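Local structure of lysyl-trna-dependent l-ysyl-phosphatidylgycerol synthase (Bacillus licheniformis, 4V36) at residues E160-L165 with F186-L191; D170-R175 with L225-K230. The protein probably transfers lysine from lysyl-tRNA to the membrane lipid phosphatidylglycerol, a modification linked to bacterial resistance, through a soluble domain that binds a lysine amide. All blocks are in the same frame, centred on the assembly; numbering follows the deposited sequence.

Contact 1: E160-L165 with F186-L191; sequences EFLNEL and FQEDYL
The closest CA atoms of the two segments, those of Leu162 and Glu188, are 7.6 Å apart, and no hydrogen bond joins the backbones. Leu162 and Leu165, one helical turn apart, turn their CB atoms from the helix 159-173 toward the short helix 188-191 and the residue that leads into it. Phe186 brings its ring up to the helix, packing against the helix backbone as well as against Leu165 CB. With CG anti to the backbone N (chi1 -161°), the ring extends until CZ lies 3.7 Å from Leu162 O, the oxygen sitting at the ring edge near its plane. This suits an aromatic C-H, whose slightly positive rim can face a carbonyl. Next to it, Phe186 CE2 comes within 3.9 Å of Leu165 CB, again at the edge. A phenyl ring is long and flat enough to bridge such a distance, and one of its faces is used from within its own segment, as Leu191 CD1 sits 3.6 Å above the plane over the centre.

Both segments lie in the phosphatidylglycerol lysyltransferase C-terminal family region, of the acetyltransferase clan, and helix 159-173 here packs on the mixed sheet. Leu165, branched and apolar, fits between the Phe186 ring and Ile196, Val198 and Phe209 of strands 196-200 and 206-213. Leu162 instead faces helix 188-191, where it meets Leu191 more loosely, CD2 to CD1 at 4.5 Å. Toward the margin, the CG methylene of Glu188 approaches Leu162 CD1, while the carboxylate forms a salt bridge with Arg159, so the residue offers an aliphatic stem to the leucine and a charge to the arginine. Gln187 occupies the N-cap position of helix 188-191, where its OE1 accepts a weak bond from Tyr190 N at 3.2 Å.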
loop_
_atom_site.group_PDB
_atom_site.type_symbol
_atom_site.label_atom_id
_atom_site.label_comp_id
_atom_site.label_asym_id
_atom_site.label_seq_id
_atom_site.Cartn_x
_atom_site.Cartn_y
_atom_site.Cartn_z
ATOM N N GLU A 160 15.001 -16.038 -15.375
ATOM C CA GLU A 160 15.026 -17.242 -14.552
ATOM C C GLU A 160 14.576 -16.931 -13.129
ATOM O O GLU A 160 13.853 -17.711 -12.510
ATOM C CB GLU A 160 16.424 -17.863 -14.540
ATOM C CG GLU A 160 16.539 -19.109 -13.674
ATOM C CD GLU A 160 17.911 -19.752 -13.747
ATOM O OE1 GLU A 160 18.731 -19.311 -14.581
ATOM O OE2 GLU A 160 18.168 -20.697 -12.971
ATOM N N PHE A 161 15.005 -15.780 -12.621
ATOM C CA PHE A 161 14.631 -15.346 -11.282
ATOM C C PHE A 161 13.151 -14.977 -11.221
ATOM O O PHE A 161 12.448 -15.351 -10.284
ATOM C CB PHE A 161 15.492 -14.160 -10.844
ATOM C CG PHE A 161 15.240 -13.716 -9.432
ATOM C CD1 PHE A 161 15.634 -14.507 -8.366
ATOM C CD2 PHE A 161 14.622 -12.506 -9.171
ATOM C CE1 PHE A 161 15.406 -14.102 -7.063
ATOM C CE2 PHE A 161 14.393 -12.095 -7.871
ATOM C CZ PHE A 161 14.785 -12.894 -6.816
ATOM N N LEU A 162 12.686 -14.246 -12.230
ATOM C CA LEU A 162 11.288 -13.833 -12.297
ATOM C C LEU A 162 10.358 -15.031 -12.471
ATOM O O LEU A 162 9.260 -15.057 -11.914
ATOM C CB LEU A 162 11.081 -12.834 -13.436
ATOM C CG LEU A 162 11.802 -11.493 -13.279
ATOM C CD1 LEU A 162 11.546 -10.596 -14.481
ATOM C CD2 LEU A 162 11.378 -10.803 -11.993
ATOM N N ASN A 163 10.802 -16.020 -13.242
ATOM C CA ASN A 163 10.034 -17.248 -13.421
ATOM C C ASN A 163 9.808 -17.969 -12.099
ATOM O O ASN A 163 8.722 -18.491 -11.845
ATOM C CB ASN A 163 10.733 -18.186 -14.407
ATOM C CG ASN A 163 10.550 -17.758 -15.848
ATOM O OD1 ASN A 163 9.631 -17.007 -16.172
ATOM N ND2 ASN A 163 11.420 -18.244 -16.725
ATOM N N GLU A 164 10.839 -17.995 -11.260
ATOM C CA GLU A 164 10.749 -18.635 -9.953
ATOM C C GLU A 164 9.810 -17.864 -9.030
ATOM O O GLU A 164 9.137 -18.453 -8.183
ATOM C CB GLU A 164 12.136 -18.758 -9.318
ATOM C CG GLU A 164 13.079 -19.676 -10.079
ATOM C CD GLU A 164 14.491 -19.658 -9.528
ATOM O OE1 GLU A 164 14.743 -18.915 -8.556
ATOM O OE2 GLU A 164 15.351 -20.385 -10.068
ATOM N N LEU A 165 9.769 -16.546 -9.197
ATOM C CA LEU A 165 8.863 -15.714 -8.416
ATOM C C LEU A 165 7.427 -15.883 -8.896
ATOM O O LEU A 165 6.491 -15.857 -8.097
ATOM C CB LEU A 165 9.268 -14.241 -8.497
ATOM C CG LEU A 165 10.654 -13.865 -7.969
ATOM C CD1 LEU A 165 10.834 -12.359 -7.997
ATOM C CD2 LEU A 165 10.871 -14.406 -6.568
ATOM N N PHE A 186 1.657 -8.680 -9.869
ATOM C CA PHE A 186 2.862 -9.214 -10.486
ATOM C C PHE A 186 3.064 -8.660 -11.894
ATOM O O PHE A 186 2.580 -9.234 -12.870
ATOM C CB PHE A 186 2.808 -10.744 -10.523
ATOM C CG PHE A 186 4.150 -11.394 -10.704
ATOM C CD1 PHE A 186 4.721 -11.503 -11.963
ATOM C CD2 PHE A 186 4.841 -11.901 -9.616
ATOM C CE1 PHE A 186 5.958 -12.100 -12.131
ATOM C CE2 PHE A 186 6.077 -12.501 -9.777
ATOM C CZ PHE A 186 6.635 -12.601 -11.036
ATOM N N GLN A 187 3.770 -7.538 -11.989
ATOM C CA GLN A 187 4.181 -6.997 -13.279
ATOM C C GLN A 187 5.698 -6.867 -13.318
ATOM O O GLN A 187 6.307 -6.312 -12.405
ATOM C CB GLN A 187 3.531 -5.641 -13.550
ATOM C CG GLN A 187 3.901 -5.064 -14.908
ATOM C CD GLN A 187 3.623 -3.581 -15.011
ATOM O OE1 GLN A 187 4.464 -2.756 -14.655
ATOM N NE2 GLN A 187 2.441 -3.231 -15.504
ATOM N N GLU A 188 6.298 -7.378 -14.386
ATOM C CA GLU A 188 7.748 -7.434 -14.513
ATOM C C GLU A 188 8.400 -6.052 -14.486
ATOM O O GLU A 188 9.411 -5.860 -13.814
ATOM C CB GLU A 188 8.119 -8.178 -15.795
ATOM C CG GLU A 188 7.574 -9.598 -15.827
ATOM C CD GLU A 188 7.636 -10.223 -17.203
ATOM O OE1 GLU A 188 8.086 -9.544 -18.149
ATOM O OE2 GLU A 188 7.232 -11.398 -17.337
ATOM N N ASP A 189 7.821 -5.095 -15.208
ATOM C CA ASP A 189 8.301 -3.714 -15.181
ATOM C C ASP A 189 8.305 -3.164 -13.759
ATOM O O ASP A 189 9.283 -2.565 -13.312
ATOM C CB ASP A 189 7.438 -2.820 -16.076
ATOM C CG ASP A 189 7.875 -2.848 -17.526
ATOM O OD1 ASP A 189 9.097 -2.898 -17.779
ATOM O OD2 ASP A 189 6.995 -2.812 -18.413
ATOM N N TYR A 190 7.196 -3.378 -13.060
ATOM C CA TYR A 190 7.027 -2.912 -11.690
ATOM C C TYR A 190 8.033 -3.555 -10.741
ATOM O O TYR A 190 8.581 -2.892 -9.860
ATOM C CB TYR A 190 5.596 -3.198 -11.224
ATOM C CG TYR A 190 5.328 -2.891 -9.769
ATOM C CD1 TYR A 190 5.379 -1.589 -9.291
ATOM C CD2 TYR A 190 4.997 -3.903 -8.877
ATOM C CE1 TYR A 190 5.125 -1.305 -7.963
ATOM C CE2 TYR A 190 4.740 -3.629 -7.547
ATOM C CZ TYR A 190 4.807 -2.328 -7.095
ATOM O OH TYR A 190 4.554 -2.047 -5.772
ATOM N N LEU A 191 8.285 -4.844 -10.937
ATOM C CA LEU A 191 9.175 -5.595 -10.058
ATOM C C LEU A 191 10.645 -5.204 -10.221
ATOM O O LEU A 191 11.461 -5.461 -9.335
ATOM C CB LEU A 191 9.009 -7.097 -10.300
ATOM C CG LEU A 191 7.672 -7.692 -9.852
ATOM C CD1 LEU A 191 7.615 -9.182 -10.155
ATOM C CD2 LEU A 191 7.442 -7.429 -8.372
#

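Contact 2: D170-R175 with L225-K230; sequences DEWLGR and LMRYSK. With LYN (2,6-diamino-hexanoic acid amide), chain C.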
loop_
_atom_site.group_PDB
_atom_site.type_symbol
_atom_site.label_atom_id
_atom_site.label_comp_id
_atom_site.label_asym_id
_atom_site.label_seq_id
_atom_site.Cartn_x
_atom_site.Cartn_y
_atom_site.Cartn_z
ATOM N N ASP A 170 1.844 -17.435 -8.640
ATOM C CA ASP A 170 0.705 -18.154 -9.208
ATOM C C ASP A 170 0.122 -19.157 -8.219
ATOM O O ASP A 170 -1.096 -19.305 -8.117
ATOM C CB ASP A 170 1.109 -18.880 -10.495
ATOM C CG ASP A 170 1.310 -17.933 -11.661
ATOM O OD1 ASP A 170 0.827 -16.784 -11.588
ATOM O OD2 ASP A 170 1.945 -18.344 -12.656
ATOM N N GLU A 171 0.998 -19.843 -7.495
ATOM C CA GLU A 171 0.573 -20.832 -6.513
ATOM C C GLU A 171 -0.131 -20.154 -5.342
ATOM O O GLU A 171 -1.097 -20.681 -4.790
ATOM C CB GLU A 171 1.775 -21.642 -6.024
ATOM C CG GLU A 171 1.417 -22.899 -5.250
ATOM C CD GLU A 171 2.612 -23.812 -5.048
ATOM O OE1 GLU A 171 3.738 -23.403 -5.401
ATOM O OE2 GLU A 171 2.427 -24.937 -4.540
ATOM N N TRP A 172 0.356 -18.973 -4.978
ATOM C CA TRP A 172 -0.220 -18.199 -3.887
ATOM C C TRP A 172 -1.595 -17.649 -4.259
ATOM O O TRP A 172 -2.510 -17.636 -3.436
ATOM C CB TRP A 172 0.722 -17.055 -3.501
ATOM C CG TRP A 172 0.265 -16.247 -2.329
ATOM C CD1 TRP A 172 0.458 -16.539 -1.010
ATOM C CD2 TRP A 172 -0.445 -15.003 -2.366
ATOM N NE1 TRP A 172 -0.095 -15.559 -0.223
ATOM C CE2 TRP A 172 -0.654 -14.604 -1.031
ATOM C CE3 TRP A 172 -0.928 -14.192 -3.397
ATOM C CZ2 TRP A 172 -1.326 -13.429 -0.700
ATOM C CZ3 TRP A 172 -1.594 -13.024 -3.065
ATOM C CH2 TRP A 172 -1.787 -12.655 -1.728
ATOM N N LEU A 173 -1.731 -17.200 -5.504
ATOM C CA LEU A 173 -2.979 -16.614 -5.984
ATOM C C LEU A 173 -4.102 -17.640 -6.082
ATOM O O LEU A 173 -5.254 -17.345 -5.763
ATOM C CB LEU A 173 -2.767 -15.955 -7.349
ATOM C CG LEU A 173 -2.008 -14.630 -7.367
ATOM C CD1 LEU A 173 -1.753 -14.190 -8.799
ATOM C CD2 LEU A 173 -2.787 -13.563 -6.611
ATOM N N GLY A 174 -3.763 -18.845 -6.530
ATOM C CA GLY A 174 -4.758 -19.876 -6.743
ATOM C C GLY A 174 -5.678 -19.499 -7.886
ATOM O O GLY A 174 -5.215 -19.160 -8.974
ATOM N N ARG A 175 -6.983 -19.540 -7.638
ATOM C CA ARG A 175 -7.956 -19.193 -8.667
ATOM C C ARG A 175 -8.260 -17.697 -8.658
ATOM O O ARG A 175 -9.056 -17.215 -9.462
ATOM C CB ARG A 175 -9.248 -19.991 -8.478
ATOM C CG ARG A 175 -10.120 -19.500 -7.335
ATOM C CD ARG A 175 -11.424 -20.282 -7.242
ATOM N NE ARG A 175 -11.241 -21.606 -6.653
ATOM C CZ ARG A 175 -11.084 -22.725 -7.353
ATOM N NH1 ARG A 175 -11.090 -22.688 -8.679
ATOM N NH2 ARG A 175 -10.925 -23.883 -6.727
ATOM N N LEU A 225 3.994 -6.605 -2.169
ATOM C CA LEU A 225 3.601 -7.994 -2.339
ATOM C C LEU A 225 4.271 -8.877 -1.293
ATOM O O LEU A 225 5.443 -8.689 -0.970
ATOM C CB LEU A 225 3.957 -8.494 -3.745
ATOM C CG LEU A 225 3.036 -8.152 -4.919
ATOM C CD1 LEU A 225 3.029 -6.660 -5.228
ATOM C CD2 LEU A 225 3.442 -8.950 -6.147
ATOM N N MET A 226 3.512 -9.826 -0.756
ATOM C CA MET A 226 4.068 -10.881 0.085
ATOM C C MET A 226 3.389 -12.194 -0.276
ATOM O O MET A 226 2.237 -12.430 0.089
ATOM C CB MET A 226 3.887 -10.579 1.575
ATOM C CG MET A 226 4.253 -11.757 2.471
ATOM S SD MET A 226 3.997 -11.476 4.234
ATOM C CE MET A 226 5.483 -10.575 4.661
ATOM N N ARG A 227 4.100 -13.040 -1.012
ATOM C CA ARG A 227 3.506 -14.263 -1.534
ATOM C C ARG A 227 4.388 -15.473 -1.264
ATOM O O ARG A 227 5.614 -15.373 -1.263
ATOM C CB ARG A 227 3.234 -14.111 -3.033
ATOM C CG ARG A 227 2.345 -12.912 -3.341
ATOM C CD ARG A 227 2.023 -12.750 -4.811
ATOM N NE ARG A 227 1.124 -11.616 -5.004
ATOM C CZ ARG A 227 0.621 -11.244 -6.175
ATOM N NH1 ARG A 227 0.923 -11.916 -7.277
ATOM N NH2 ARG A 227 -0.190 -10.196 -6.240
ATOM N N TYR A 228 3.751 -16.614 -1.028
ATOM C CA TYR A 228 4.465 -17.832 -0.674
ATOM C C TYR A 228 3.820 -19.065 -1.299
ATOM O O TYR A 228 2.617 -19.081 -1.560
ATOM C CB TYR A 228 4.529 -17.985 0.847
ATOM C CG TYR A 228 3.194 -17.801 1.536
ATOM C CD1 TYR A 228 2.292 -18.851 1.637
ATOM C CD2 TYR A 228 2.840 -16.578 2.089
ATOM C CE1 TYR A 228 1.072 -18.688 2.265
ATOM C CE2 TYR A 228 1.621 -16.405 2.720
ATOM C CZ TYR A 228 0.742 -17.463 2.805
ATOM O OH TYR A 228 -0.470 -17.298 3.431
ATOM N N SER A 229 4.625 -20.094 -1.535
ATOM C CA SER A 229 4.131 -21.338 -2.117
ATOM C C SER A 229 3.514 -22.240 -1.051
ATOM O O SER A 229 3.556 -21.926 0.138
ATOM C CB SER A 229 5.259 -22.072 -2.845
ATOM O OG SER A 229 6.350 -22.314 -1.976
ATOM N N LYS A 230 2.948 -23.363 -1.481
ATOM C CA LYS A 230 2.265 -24.273 -0.569
ATOM C C LYS A 230 3.241 -25.053 0.306
ATOM O O LYS A 230 2.849 -25.619 1.326
ATOM C CB LYS A 230 1.376 -25.247 -1.347
ATOM C CG LYS A 230 0.285 -24.579 -2.168
ATOM C CD LYS A 230 -0.562 -23.650 -1.315
ATOM C CE LYS A 230 -1.596 -22.918 -2.155
ATOM N NZ LYS A 230 -2.287 -21.848 -1.379
HETATM N N LYN C . 0.400 -9.593 -2.176
HETATM C CA LYN C . -0.463 -8.854 -3.080
HETATM C CB LYN C . -1.848 -9.494 -3.101
HETATM C CG LYN C . -2.827 -8.722 -3.977
HETATM C CD LYN C . -3.877 -9.651 -4.577
HETATM C CE LYN C . -4.715 -10.327 -3.499
HETATM N NZ LYN C . -5.697 -11.248 -4.132
HETATM C C LYN C . -0.561 -7.422 -2.639
HETATM O O LYN C . -0.692 -7.168 -1.451
HETATM N NT LYN C . -0.491 -6.458 -3.557
#
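Trp172, in the last turn of helix 159-173, lies over the end of strand 220-228, its CA 5.6 Å from the CA of Ser229, an approach close enough for the indole to lie directly on the strand's backbone and side chains. This helix-on-strand packing within the acetyltransferase-like fold forms part of the pocket that holds the lysine amide.

A chi1 of -176° swings the indole away from the backbone N of Trp172 and out over the strand. Arg227 CG sits over one face of its six-membered ring, 3.8 Å from the centroid, a CH-pi contact. The extended arginine chain crosses the tryptophan at about a right angle, yet the two flat groups are nearly parallel, guanidinium and indole planes 11° apart. The pyrrole edge meets Tyr228 in a T-shaped pair: the edge of Trp172 points at the tyrosine face, with the ring planes at 78°, and Trp172 NE1 lies 3.5 Å from Tyr228 CE2. A broad, flat indole suits this place because it can serve an aliphatic chain, an aromatic face and a ligand at once.

The guanidinium of Arg227 is packed between leucines: Leu173 CD2 lies over one face and Leu225 CD2 over the other, 3.6 Å above the plane. A salt bridge from NH2 to Glu178 balances its charge, and Ser169 OG accepts from NH1; together they would help to fix its rotation. The ligand N lies at the guanidinium edge, in plane.

Further along, the extended Glu171 reaches the loop after the strand, where Lys230 N gives OE2 a weak hydrogen bond. At the far end of the indole from Tyr228, Trp172 CH2 touches the ligand CB at 3.4 Å.

In the fold
The centres of contacts 1 and 2 lie 13 Å apart, on the same side of the chain's centre. Helix 159-173 serves both: its first half packs against 186-191 in contact 1, its last turn against strand 220-228 in contact 2. Along the chain the order is 160-165, 170-175, 186-191, 225-230, so the two contacts cross in sequence. They touch directly where Phe186 CB packs on Arg227 NH1, 3.9 Å away, and where Tyr190 meets Leu225. Contact 2 supplies Trp172, Leu225, Met226 and Arg227 of the ligand pocket, while contact 1 is one layer away, its Phe186 side chain about 8 Å from the lysine amide.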